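PDB 6MNZ: 3,4-dihydroxy-2-butanone 4-phosphate synthase from Acinetobacter baumannii, which probably converts D-ribulose 5-phosphate to formate and 3,4-dihydroxy-2-butanone 4-phosphate for riboflavin biosynthesis, and carries a second domain of the GTP cyclohydrolase II family. Local coordinates for residues I165-E168 with M172-R175; V10-A15 with G186-T191; R251-G254 with V258-L261. All blocks are in the same frame, centred on the assembly; numbering follows the deposited sequence.

Contact 1: residues I165-E168 with M172-R175; sequences IIKE and MARR. With SO4 (sulfate ion), chain E.
Met172 reaches back over Ile166 with a hooked side chain, and the contact is easiest to follow along it. CB starts out pointing away from 165-168 and lies over one face of the Arg174 guanidinium, 3.5 Å above its plane and toward the rim. The chain then folds at chi2 (-50°) and again at chi3 (-51°), which swings the thioether round toward 165-168. SD comes 3.8 Å from Ile166 CG1, and CE at the tip meets both that same CG1 and, at 3.6 Å, the carbonyl oxygen Ile165 O. On the isoleucine it is CG1, not CG2, that touches, and the two side chains run at a slant to each other. Glu164, predicted to be essential for catalysis, has its side chain about 4 Å from that of Met172. The whole excursion is a tight loop between strand 160-164 and helix 175-184, closed by a single beta bridge of Ile166 with Met172. Its hydrogen bond runs from Ala173 N to Ile165 O (3.2 Å), with the donor tilted 16° from the carbonyl plane. Ala173 CB points into the contact and rests on Ile165 CG2 (3.8 Å); Leu178 of helix 175-184 packs against both residues. Lys167 lies alongside the bridge, its CG 3.6 Å from Ala173 CA, while its amine goes on to a salt bridge with Asp177. The Arg174 guanidinium, also tied through NH1 to Asn29 O, gives a weak hydrogen bond from NH2 to O1 (3.1 Å) of a sulfate that probably came from the crystallisation liquor.

Contact 2: residues V10-A15 with G186-T191; sequences VADIRA and GLKIGT
The carboxylate of Asp12 is the one flat group that takes part in the contact, and Lys188 comes to it obliquely from one side of its plane. On that side lie both NZ, tilted only moderately out of the plane, and CD, which stands further above it. Water 1 sits on the opposite side, and water 2 approaches OD1 between the two. OD1 is the busy oxygen, on the strength of Lys188 NZ and water 2. It forms the salt bridge with Lys188 NZ at 3.2 Å, a weak hydrogen bond by its geometry. OD2 is the more distant partner, 3.5 Å from Lys188 NZ. The lysine reaches this position by a bend at chi2 (94°), after which its outer chain runs nearly straight and crosses the aspartate at about a right angle. Water 2 links the same oxygen to the backbone: it is 2.6 Å from Asp12 OD1 and accepts a hydrogen bond from Lys188 N, also at 2.6 Å. Water 1 is held at 2.6 Å by Gly186 O and reaches Asp12 OD1 only weakly. The lysine charge and, less certainly, the waters would probably favour the ionised carboxylate, and these links span backbones whose nearest CA atoms, of Asp12 and Lys188, are 8.2 Å apart. Around this bridge, helix 6-15 sets Ile13 on Val19 of strand 19-22 and Val10 on Leu150 of helix 143-153, while 188-191 runs parallel to strand 19-22 as an outermost strand of the six-stranded mixed sheet, bonded through Lys188 to Ile20 and through Gly190 to Met22.

Contact 3: residues R251-G254 with V258-L261; sequences RVHG and VRDL. With SO4 (sulfate ion), chain D.
His253 and Arg259 meet from opposite directions, imidazole edge to guanidinium edge. Arg259 NE gives a hydrogen bond to His253 NE2, 2.8 Å long and bent to 137° at the hydrogen. The two flat groups are turned 65° against each other, and each partner also sits somewhat out of the other's plane. Arg259 gets there by folding at chi2 (-57°) and then stretching out toward the strand end, and its NH1 is held by Ser256 OG. Across the ring, Arg251 NE makes at most a weak, doubtful bond to His253 ND1. Next outward comes the sulfate. It sits at the edge of the Arg251 guanidinium with O1 straddled by NH1 (3.2 Å) and NH2 (3.1 Å), the two straighter bonds of the fork; weaker ones run from NH1 to O2 and from NH2 to O3. Ser347 OG also binds this ion, which probably came from the crystallisation liquor. Backbone hydrogen bonds of Arg251 to Val289 and Val291 fix the strand beneath, and Asn265 packs on both His253 and Arg259. Farther out, Asp260 and Leu261 pack on Trp292 and Ile214 of the second subunit. Strand 248-253 with the loop after it belongs to the GTP cyclohydrolase II-like domain; in zinc-dependent GTP cyclohydrolase II this loop carries cysteines that bind the metal, and Ser256 stands where the first would probably fall, consistent with a site that has lost it.

In the fold
From the N terminus, helix 6-15 opens contact 2, which closes only when the chain returns at 186-191 after building most of the DHBP synthase part. Nested inside that long loop, contact 1 shuts a short one with just three residues between its segments, joining the exit of strand 160-164 to the start of helix 175-184. The two do not touch, though their nearest atoms are about 5 Å apart. After strand 188-191 the chain passes through helix 192-202 into the GTP cyclohydrolase II-like part, where contact 3 closes another short loop beyond strand 248-253, in series with the others. Its centre lies about 39 Å from those of both.

Contact 1: residues I165-E168 with M172-R175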
# COMPACT_ATOMS: atom_id res chain seq x y z
N ILE A 165 -24.18 -18.65 -5.83
CA ILE A 165 -24.94 -19.79 -6.34
C ILE A 165 -24.11 -21.04 -6.10
O ILE A 165 -23.07 -21.25 -6.74
CB ILE A 165 -25.29 -19.61 -7.83
CG1 ILE A 165 -26.25 -18.44 -8.01
CG2 ILE A 165 -25.90 -20.89 -8.40
CD1 ILE A 165 -26.46 -18.01 -9.45
N ILE A 166 -24.55 -21.87 -5.15
CA ILE A 166 -23.84 -23.08 -4.75
C ILE A 166 -24.61 -24.28 -5.29
O ILE A 166 -25.82 -24.39 -5.09
CB ILE A 166 -23.69 -23.16 -3.22
CG1 ILE A 166 -23.15 -21.85 -2.66
CG2 ILE A 166 -22.77 -24.31 -2.84
CD1 ILE A 166 -23.08 -21.81 -1.14
N LYS A 167 -23.89 -25.19 -5.94
CA LYS A 167 -24.52 -26.37 -6.50
C LYS A 167 -25.25 -27.16 -5.42
O LYS A 167 -24.89 -27.11 -4.24
CB LYS A 167 -23.48 -27.26 -7.19
CG LYS A 167 -22.85 -26.62 -8.43
CD LYS A 167 -21.76 -27.49 -9.03
CE LYS A 167 -22.30 -28.86 -9.41
NZ LYS A 167 -21.44 -29.54 -10.42
N GLU A 168 -26.28 -27.89 -5.84
CA GLU A 168 -26.82 -28.97 -5.01
C GLU A 168 -25.70 -29.85 -4.46
O GLU A 168 -25.64 -30.10 -3.26
CB GLU A 168 -27.81 -29.80 -5.82
CG GLU A 168 -28.58 -30.83 -5.01
CD GLU A 168 -29.18 -31.92 -5.88
OE1 GLU A 168 -28.45 -32.47 -6.74
OE2 GLU A 168 -30.30 -32.38 -5.57
N MET A 172 -19.19 -24.92 -5.49
CA MET A 172 -19.56 -23.66 -6.12
C MET A 172 -19.91 -23.88 -7.58
O MET A 172 -19.17 -24.56 -8.31
CB MET A 172 -18.42 -22.65 -5.99
CG MET A 172 -18.05 -22.29 -4.56
SD MET A 172 -19.46 -21.82 -3.54
CE MET A 172 -20.24 -20.58 -4.56
N ALA A 173 -21.09 -23.42 -7.98
CA ALA A 173 -21.49 -23.47 -9.38
C ALA A 173 -20.52 -22.67 -10.24
O ALA A 173 -20.28 -21.49 -10.00
CB ALA A 173 -22.91 -22.92 -9.53
N ARG A 174 -19.94 -23.33 -11.25
CA ARG A 174 -19.11 -22.69 -12.24
C ARG A 174 -19.93 -22.38 -13.50
O ARG A 174 -21.13 -22.66 -13.57
CB ARG A 174 -17.90 -23.57 -12.58
CG ARG A 174 -17.22 -24.16 -11.36
CD ARG A 174 -16.91 -23.10 -10.32
NE ARG A 174 -16.05 -23.62 -9.26
CZ ARG A 174 -15.55 -22.89 -8.27
NH1 ARG A 174 -15.83 -21.59 -8.20
NH2 ARG A 174 -14.72 -23.43 -7.39
N ARG A 175 -19.26 -21.77 -14.48
CA ARG A 175 -19.95 -21.29 -15.68
C ARG A 175 -20.91 -22.34 -16.23
O ARG A 175 -22.10 -22.07 -16.44
CB ARG A 175 -18.93 -20.88 -16.74
CG ARG A 175 -19.53 -20.32 -18.02
CD ARG A 175 -18.55 -20.42 -19.19
NE ARG A 175 -18.25 -21.80 -19.56
CZ ARG A 175 -17.40 -22.15 -20.52
NH1 ARG A 175 -16.79 -21.23 -21.24
NH2 ARG A 175 -17.16 -23.44 -20.75
S SO4 E . -14.76 -27.01 -6.85
O1 SO4 E . -15.79 -26.16 -6.26
O2 SO4 E . -14.77 -26.84 -8.30
O3 SO4 E . -13.45 -26.63 -6.32
O4 SO4 E . -15.03 -28.41 -6.52

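Contact 2: residues V10-A15 with G186-T191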
# COMPACT_ATOMS: atom_id res chain seq x y z
N VAL A 10 -28.98 -4.94 -17.61
CA VAL A 10 -29.42 -3.68 -17.01
C VAL A 10 -30.94 -3.58 -17.03
O VAL A 10 -31.55 -3.05 -16.10
CB VAL A 10 -28.77 -2.49 -17.74
CG1 VAL A 10 -29.24 -1.17 -17.14
CG2 VAL A 10 -27.25 -2.58 -17.68
N ALA A 11 -31.58 -4.11 -18.08
CA ALA A 11 -33.02 -3.92 -18.23
C ALA A 11 -33.79 -4.78 -17.24
O ALA A 11 -34.83 -4.35 -16.71
CB ALA A 11 -33.44 -4.25 -19.66
N ASP A 12 -33.31 -6.00 -16.98
CA ASP A 12 -33.97 -6.86 -16.00
C ASP A 12 -33.84 -6.30 -14.59
O ASP A 12 -34.80 -6.31 -13.82
CB ASP A 12 -33.39 -8.27 -16.07
CG ASP A 12 -34.06 -9.11 -17.13
OD1 ASP A 12 -33.98 -10.35 -17.04
OD2 ASP A 12 -34.78 -8.54 -17.98
N ILE A 13 -32.69 -5.69 -14.29
CA ILE A 13 -32.52 -5.04 -12.99
C ILE A 13 -33.51 -3.88 -12.86
O ILE A 13 -34.20 -3.76 -11.84
CB ILE A 13 -31.07 -4.56 -12.82
CG1 ILE A 13 -30.12 -5.76 -12.67
CG2 ILE A 13 -30.94 -3.63 -11.63
CD1 ILE A 13 -30.27 -6.52 -11.36
N ARG A 14 -33.67 -3.10 -13.92
CA ARG A 14 -34.71 -2.08 -13.94
C ARG A 14 -36.09 -2.69 -13.70
O ARG A 14 -36.93 -2.08 -13.03
CB ARG A 14 -34.68 -1.33 -15.27
CG ARG A 14 -35.97 -0.62 -15.63
CD ARG A 14 -35.71 0.53 -16.61
NE ARG A 14 -35.18 1.71 -15.93
CZ ARG A 14 -35.93 2.68 -15.41
NH1 ARG A 14 -37.24 2.68 -15.60
NH2 ARG A 14 -35.36 3.66 -14.73
N ALA A 15 -36.35 -3.85 -14.29
CA ALA A 15 -37.65 -4.50 -14.13
C ALA A 15 -37.84 -5.14 -12.76
O ALA A 15 -38.95 -5.57 -12.45
CB ALA A 15 -37.83 -5.56 -15.21
N GLY A 186 -35.19 -19.00 -15.88
CA GLY A 186 -35.61 -17.90 -16.73
C GLY A 186 -34.85 -16.62 -16.53
O GLY A 186 -35.41 -15.53 -16.73
N LEU A 187 -33.61 -16.70 -16.04
CA LEU A 187 -32.80 -15.54 -15.72
C LEU A 187 -31.69 -15.38 -16.76
O LEU A 187 -31.12 -16.37 -17.23
CB LEU A 187 -32.19 -15.67 -14.33
CG LEU A 187 -33.18 -15.96 -13.20
CD1 LEU A 187 -32.43 -16.22 -11.90
CD2 LEU A 187 -34.17 -14.82 -13.04
N LYS A 188 -31.33 -14.13 -17.03
CA LYS A 188 -30.16 -13.87 -17.86
C LYS A 188 -28.90 -13.84 -17.00
O LYS A 188 -28.94 -13.57 -15.79
CB LYS A 188 -30.30 -12.54 -18.60
CG LYS A 188 -31.33 -12.55 -19.72
CD LYS A 188 -32.68 -12.06 -19.23
CE LYS A 188 -33.60 -11.69 -20.38
NZ LYS A 188 -35.00 -11.47 -19.91
N ILE A 189 -27.76 -14.03 -17.66
CA ILE A 189 -26.48 -14.25 -17.00
C ILE A 189 -25.45 -13.35 -17.66
O ILE A 189 -25.63 -12.90 -18.79
CB ILE A 189 -26.06 -15.74 -17.06
CG1 ILE A 189 -24.79 -15.97 -16.25
CG2 ILE A 189 -25.88 -16.18 -18.51
CD1 ILE A 189 -24.65 -17.39 -15.74
N GLY A 190 -24.41 -13.01 -16.90
CA GLY A 190 -23.51 -11.95 -17.32
C GLY A 190 -22.12 -12.13 -16.76
O GLY A 190 -21.94 -12.63 -15.65
N THR A 191 -21.17 -11.50 -17.44
CA THR A 191 -19.78 -11.44 -17.02
C THR A 191 -19.46 -10.03 -16.52
O THR A 191 -19.76 -9.05 -17.20
CB THR A 191 -18.85 -11.81 -18.18
OG1 THR A 191 -19.19 -13.10 -18.68
CG2 THR A 191 -17.40 -11.81 -17.72
O HOH W 1 -35.55 -13.14 -15.63
O HOH W 2 -32.84 -12.34 -15.87

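Contact 3: residues R251-G254 with V258-L261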
# COMPACT_ATOMS: atom_id res chain seq x y z
N ARG A 251 1.77 2.19 -28.02
CA ARG A 251 1.89 1.13 -27.03
C ARG A 251 1.13 1.54 -25.78
O ARG A 251 1.46 2.55 -25.15
CB ARG A 251 3.35 0.85 -26.69
CG ARG A 251 3.54 -0.17 -25.58
CD ARG A 251 4.57 -1.22 -25.96
NE ARG A 251 4.73 -2.23 -24.91
CZ ARG A 251 4.13 -3.42 -24.91
NH1 ARG A 251 3.41 -3.82 -25.95
NH2 ARG A 251 4.33 -4.25 -23.89
N VAL A 252 0.14 0.73 -25.40
CA VAL A 252 -0.38 0.75 -24.04
C VAL A 252 0.50 -0.11 -23.14
O VAL A 252 0.80 -1.27 -23.47
CB VAL A 252 -1.84 0.25 -24.01
CG1 VAL A 252 -2.29 -0.02 -22.59
CG2 VAL A 252 -2.75 1.26 -24.69
N HIS A 253 0.89 0.44 -21.99
CA HIS A 253 2.04 -0.05 -21.24
C HIS A 253 1.66 -0.22 -19.78
O HIS A 253 1.30 0.76 -19.11
CB HIS A 253 3.23 0.90 -21.37
CG HIS A 253 4.55 0.25 -21.13
ND1 HIS A 253 4.96 -0.85 -21.85
CD2 HIS A 253 5.43 0.38 -20.12
CE1 HIS A 253 6.07 -1.33 -21.33
NE2 HIS A 253 6.41 -0.57 -20.31
N GLY A 254 1.77 -1.44 -19.27
CA GLY A 254 1.73 -1.72 -17.84
C GLY A 254 3.07 -2.23 -17.33
O GLY A 254 3.70 -3.08 -17.97
N VAL A 258 10.31 -6.43 -16.88
CA VAL A 258 11.15 -6.43 -18.08
C VAL A 258 11.58 -5.01 -18.42
O VAL A 258 11.96 -4.72 -19.56
CB VAL A 258 10.44 -7.08 -19.28
CG1 VAL A 258 10.08 -8.52 -18.95
CG2 VAL A 258 9.20 -6.28 -19.68
N ARG A 259 11.64 -4.14 -17.41
CA ARG A 259 12.18 -2.80 -17.60
C ARG A 259 13.61 -2.67 -17.10
O ARG A 259 14.43 -1.99 -17.72
CB ARG A 259 11.32 -1.76 -16.87
CG ARG A 259 9.84 -1.98 -16.99
CD ARG A 259 9.42 -2.02 -18.43
NE ARG A 259 7.97 -2.01 -18.55
CZ ARG A 259 7.20 -3.06 -18.31
NH1 ARG A 259 7.74 -4.18 -17.84
NH2 ARG A 259 5.88 -2.97 -18.45
N ASP A 260 13.86 -3.11 -15.87
CA ASP A 260 15.18 -2.95 -15.29
C ASP A 260 16.17 -3.97 -15.84
O ASP A 260 17.37 -3.67 -15.96
CB ASP A 260 15.08 -3.02 -13.77
CG ASP A 260 14.19 -1.92 -13.20
OD1 ASP A 260 12.97 -2.17 -13.07
OD2 ASP A 260 14.63 -0.75 -13.26
N LEU A 261 15.72 -5.20 -16.11
CA LEU A 261 16.64 -6.29 -16.44
C LEU A 261 16.69 -6.58 -17.94
O LEU A 261 17.73 -6.35 -18.58
CB LEU A 261 16.23 -7.56 -15.68
CG LEU A 261 16.88 -7.75 -14.31
CD1 LEU A 261 16.46 -6.62 -13.38
CD2 LEU A 261 16.52 -9.10 -13.71
S SO4 D . 3.65 -7.44 -25.27
O1 SO4 D . 2.55 -6.66 -24.71
O2 SO4 D . 3.94 -6.96 -26.62
O3 SO4 D . 4.83 -7.28 -24.43
O4 SO4 D . 3.27 -8.85 -25.33